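Local coordinates for protein TBC1 domain family member 22A (Homo sapiens, PDB 2QFZ) that may act as a GTPase-activating protein for Rab-family GTPases through its TBC domain, the part of the homodimeric protein present here, at residues 264-269 against 323-328. Sequence-based numbering, arbitrary orientation.
Sequences IRLWDT and SLLLAE
Leu326 reaches across from its helix into a site formed by Arg265, Leu266 and Thr269, three residues on one side of the facing helix, and buries more surface here than any other residue. Its two methyl groups divide the work. CD1 meets the polar side chains, lying 3.2 Å from Thr269 OG1 and 3.5 Å from Arg265 NH1, whereas CD2 packs against Leu266 CD1 at 4.0 Å and touches Thr269 CG2. Leu325 extends the apolar side, its CD2 4.4 Å from Leu266 CD1. The tips of Thr269 and Leu326 point at each other; Arg265 instead crosses the leucine at a slant.

The polar groups bordering this methyl have partners of their own, which probably makes the apolar neighbour tolerable. Arg265, bent at chi2 (53°), runs forward along its own helix, one turn on, and NH1 donates to Thr269 OG1 (2.9 Å, N-H...O 156°), which lies in the guanidinium plane. That hydroxyl also hydrogen-bonds Trp48 O, so two partners fix its place. Ser323 OG, near Arg265 NH2, bonds to Asp319 O.

The axes of segments 264-269 and 323-328 approach to 10.6 Å and cross at -34°. This buried contact joins helix 260-270 to helix 319-335, the last helix of this all-helical TBC fragment. Leu325 and Leu326 also pack on helix 276-291 through Val284, while Trp267 and Ile264 turn to helices 150-162 and 56-63.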
ATOM      1  N   ILE A 264      -2.036   1.803   6.498  1.00 17.56           N
ATOM      2  CA  ILE A 264      -0.744   2.267   7.009  1.00 19.28           C
ATOM      3  C   ILE A 264      -0.168   1.209   7.941  1.00 17.72           C
ATOM      4  O   ILE A 264       0.974   0.812   7.817  1.00 12.29           O
ATOM      5  CB  ILE A 264      -0.851   3.708   7.666  1.00 16.02           C
ATOM      6  CG1 ILE A 264      -1.043   4.715   6.570  1.00 13.88           C
ATOM      7  CG2 ILE A 264       0.392   4.005   8.553  1.00 15.55           C
ATOM      8  CD1 ILE A 264      -1.467   6.159   7.005  1.00 16.69           C
ATOM      9  N   ARG A 265      -0.986   0.685   8.850  1.00 19.01           N
ATOM     10  CA  ARG A 265      -0.528  -0.356   9.734  1.00 18.61           C
ATOM     11  C   ARG A 265      -0.079  -1.672   9.026  1.00 21.85           C
ATOM     12  O   ARG A 265       1.005  -2.240   9.303  1.00 18.86           O
ATOM     13  CB  ARG A 265      -1.598  -0.607  10.795  1.00 20.01           C
ATOM     14  CG  ARG A 265      -1.312  -1.720  11.745  1.00 23.42           C
ATOM     15  CD  ARG A 265       0.057  -1.627  12.455  1.00 27.83           C
ATOM     16  NE  ARG A 265       0.263  -2.851  13.173  1.00 25.78           N
ATOM     17  CZ  ARG A 265       0.858  -3.933  12.700  1.00 26.70           C
ATOM     18  NH1 ARG A 265       1.426  -3.963  11.494  1.00 29.33           N
ATOM     19  NH2 ARG A 265       0.916  -5.014  13.468  1.00 28.74           N
ATOM     20  N   LEU A 266      -0.939  -2.145   8.141  1.00 21.61           N
ATOM     21  CA  LEU A 266      -0.684  -3.240   7.238  1.00 23.35           C
ATOM     22  C   LEU A 266       0.656  -3.074   6.504  1.00 22.61           C
ATOM     23  O   LEU A 266       1.451  -4.037   6.425  1.00 20.78           O
ATOM     24  CB  LEU A 266      -1.841  -3.313   6.237  1.00 28.56           C
ATOM     25  CG  LEU A 266      -2.362  -4.644   5.667  1.00 35.29           C
ATOM     26  CD1 LEU A 266      -2.947  -5.569   6.722  1.00 26.90           C
ATOM     27  CD2 LEU A 266      -3.435  -4.350   4.530  1.00 32.71           C
ATOM     28  N   TRP A 267       0.946  -1.862   6.011  1.00 15.25           N
ATOM     29  CA  TRP A 267       2.197  -1.665   5.236  1.00 16.94           C
ATOM     30  C   TRP A 267       3.459  -1.680   6.113  1.00 17.52           C
ATOM     31  O   TRP A 267       4.523  -1.964   5.573  1.00 21.76           O
ATOM     32  CB  TRP A 267       2.150  -0.427   4.305  1.00 17.06           C
ATOM     33  CG  TRP A 267       1.224  -0.573   3.119  1.00 20.09           C
ATOM     34  CD1 TRP A 267       0.241  -1.502   2.936  1.00 22.76           C
ATOM     35  CD2 TRP A 267       1.177   0.274   1.976  1.00 21.00           C
ATOM     36  NE1 TRP A 267      -0.408  -1.283   1.732  1.00 22.97           N
ATOM     37  CE2 TRP A 267       0.157  -0.194   1.137  1.00 21.72           C
ATOM     38  CE3 TRP A 267       1.935   1.372   1.561  1.00 21.99           C
ATOM     39  CZ2 TRP A 267      -0.132   0.406  -0.081  1.00 23.30           C
ATOM     40  CZ3 TRP A 267       1.634   1.965   0.356  1.00 20.96           C
ATOM     41  CH2 TRP A 267       0.620   1.506  -0.435  1.00 21.49           C
ATOM     42  N   ASP A 268       3.341  -1.433   7.447  1.00 17.58           N
ATOM     43  CA  ASP A 268       4.448  -1.649   8.404  1.00 15.93           C
ATOM     44  C   ASP A 268       4.959  -3.094   8.258  1.00 20.43           C
ATOM     45  O   ASP A 268       6.156  -3.368   8.092  1.00 20.56           O
ATOM     46  CB  ASP A 268       4.033  -1.466   9.860  1.00 18.64           C
ATOM     47  CG  ASP A 268       3.759  -0.043  10.256  1.00 20.60           C
ATOM     48  OD1 ASP A 268       4.026   0.929   9.516  1.00 18.69           O
ATOM     49  OD2 ASP A 268       3.213   0.106  11.368  1.00 20.91           O
ATOM     50  N   THR A 269       4.026  -4.033   8.300  1.00 20.54           N
ATOM     51  CA  THR A 269       4.357  -5.432   8.180  1.00 19.49           C
ATOM     52  C   THR A 269       4.757  -5.839   6.784  1.00 17.96           C
ATOM     53  O   THR A 269       5.698  -6.630   6.630  1.00 22.29           O
ATOM     54  CB  THR A 269       3.184  -6.287   8.655  1.00 20.95           C
ATOM     55  OG1 THR A 269       2.894  -5.886   9.984  1.00 21.84           O
ATOM     56  CG2 THR A 269       3.551  -7.792   8.647  1.00 21.36           C
ATOM     57  N   SER A 323      -3.907  -6.383  13.439  1.00 23.32           N
ATOM     58  CA  SER A 323      -2.977  -7.311  14.101  1.00 26.76           C
ATOM     59  C   SER A 323      -3.489  -8.736  14.049  1.00 24.39           C
ATOM     60  O   SER A 323      -2.722  -9.667  13.807  1.00 23.44           O
ATOM     61  CB  SER A 323      -2.752  -6.947  15.596  1.00 27.94           C
ATOM     62  OG  SER A 323      -2.499  -5.559  15.749  1.00 34.52           O
ATOM     63  N   LEU A 324      -4.781  -8.910  14.290  1.00 25.90           N
ATOM     64  CA  LEU A 324      -5.405 -10.233  14.140  1.00 24.18           C
ATOM     65  C   LEU A 324      -5.336 -10.740  12.705  1.00 22.66           C
ATOM     66  O   LEU A 324      -4.901 -11.865  12.470  1.00 21.97           O
ATOM     67  CB  LEU A 324      -6.853 -10.193  14.621  1.00 29.09           C
ATOM     68  CG  LEU A 324      -7.007 -10.054  16.142  1.00 34.01           C
ATOM     69  N   LEU A 325      -5.719  -9.903  11.735  1.00 19.52           N
ATOM     70  CA  LEU A 325      -5.639 -10.288  10.329  1.00 17.42           C
ATOM     71  C   LEU A 325      -4.212 -10.743   9.949  1.00 22.11           C
ATOM     72  O   LEU A 325      -3.997 -11.788   9.278  1.00 23.39           O
ATOM     73  CB  LEU A 325      -6.120  -9.127   9.444  1.00 19.28           C
ATOM     74  CG  LEU A 325      -6.274  -9.354   7.942  1.00 20.74           C
ATOM     75  CD1 LEU A 325      -7.366 -10.438   7.703  1.00 23.48           C
ATOM     76  CD2 LEU A 325      -6.590  -8.041   7.219  1.00 19.52           C
ATOM     77  N   LEU A 326      -3.215 -10.001  10.407  1.00 22.21           N
ATOM     78  CA  LEU A 326      -1.835 -10.350  10.075  1.00 20.18           C
ATOM     79  C   LEU A 326      -1.378 -11.644  10.759  1.00 18.31           C
ATOM     80  O   LEU A 326      -0.584 -12.419  10.173  1.00 19.21           O
ATOM     81  CB  LEU A 326      -0.889  -9.191  10.411  1.00 19.58           C
ATOM     82  CG  LEU A 326      -0.954  -7.957   9.515  1.00 20.16           C
ATOM     83  CD1 LEU A 326      -0.201  -6.699  10.159  1.00 19.71           C
ATOM     84  CD2 LEU A 326      -0.401  -8.271   8.132  1.00 17.57           C
ATOM     85  N   ALA A 327      -1.851 -11.880  11.986  1.00 19.42           N
ATOM     86  CA  ALA A 327      -1.515 -13.099  12.731  1.00 21.63           C
ATOM     87  C   ALA A 327      -2.076 -14.345  12.031  1.00 18.92           C
ATOM     88  O   ALA A 327      -1.377 -15.340  11.869  1.00 23.07           O
ATOM     89  CB  ALA A 327      -1.989 -13.001  14.244  1.00 23.46           C
ATOM     90  N   GLU A 328      -3.322 -14.253  11.570  1.00 23.95           N
ATOM     91  CA  GLU A 328      -3.953 -15.261  10.703  1.00 22.78           C
ATOM     92  C   GLU A 328      -3.244 -15.489   9.361  1.00 22.00           C
ATOM     93  O   GLU A 328      -2.963 -16.622   8.985  1.00 19.16           O
ATOM     94  CB  GLU A 328      -5.422 -14.869  10.477  1.00 32.06           C
ATOM     95  CG  GLU A 328      -6.201 -14.979  11.776  1.00 37.78           C
ATOM     96  CD  GLU A 328      -5.819 -16.286  12.492  1.00 41.75           C
ATOM     97  OE1 GLU A 328      -6.179 -17.364  11.949  1.00 42.97           O
ATOM     98  OE2 GLU A 328      -5.089 -16.232  13.522  1.00 42.04           O
TER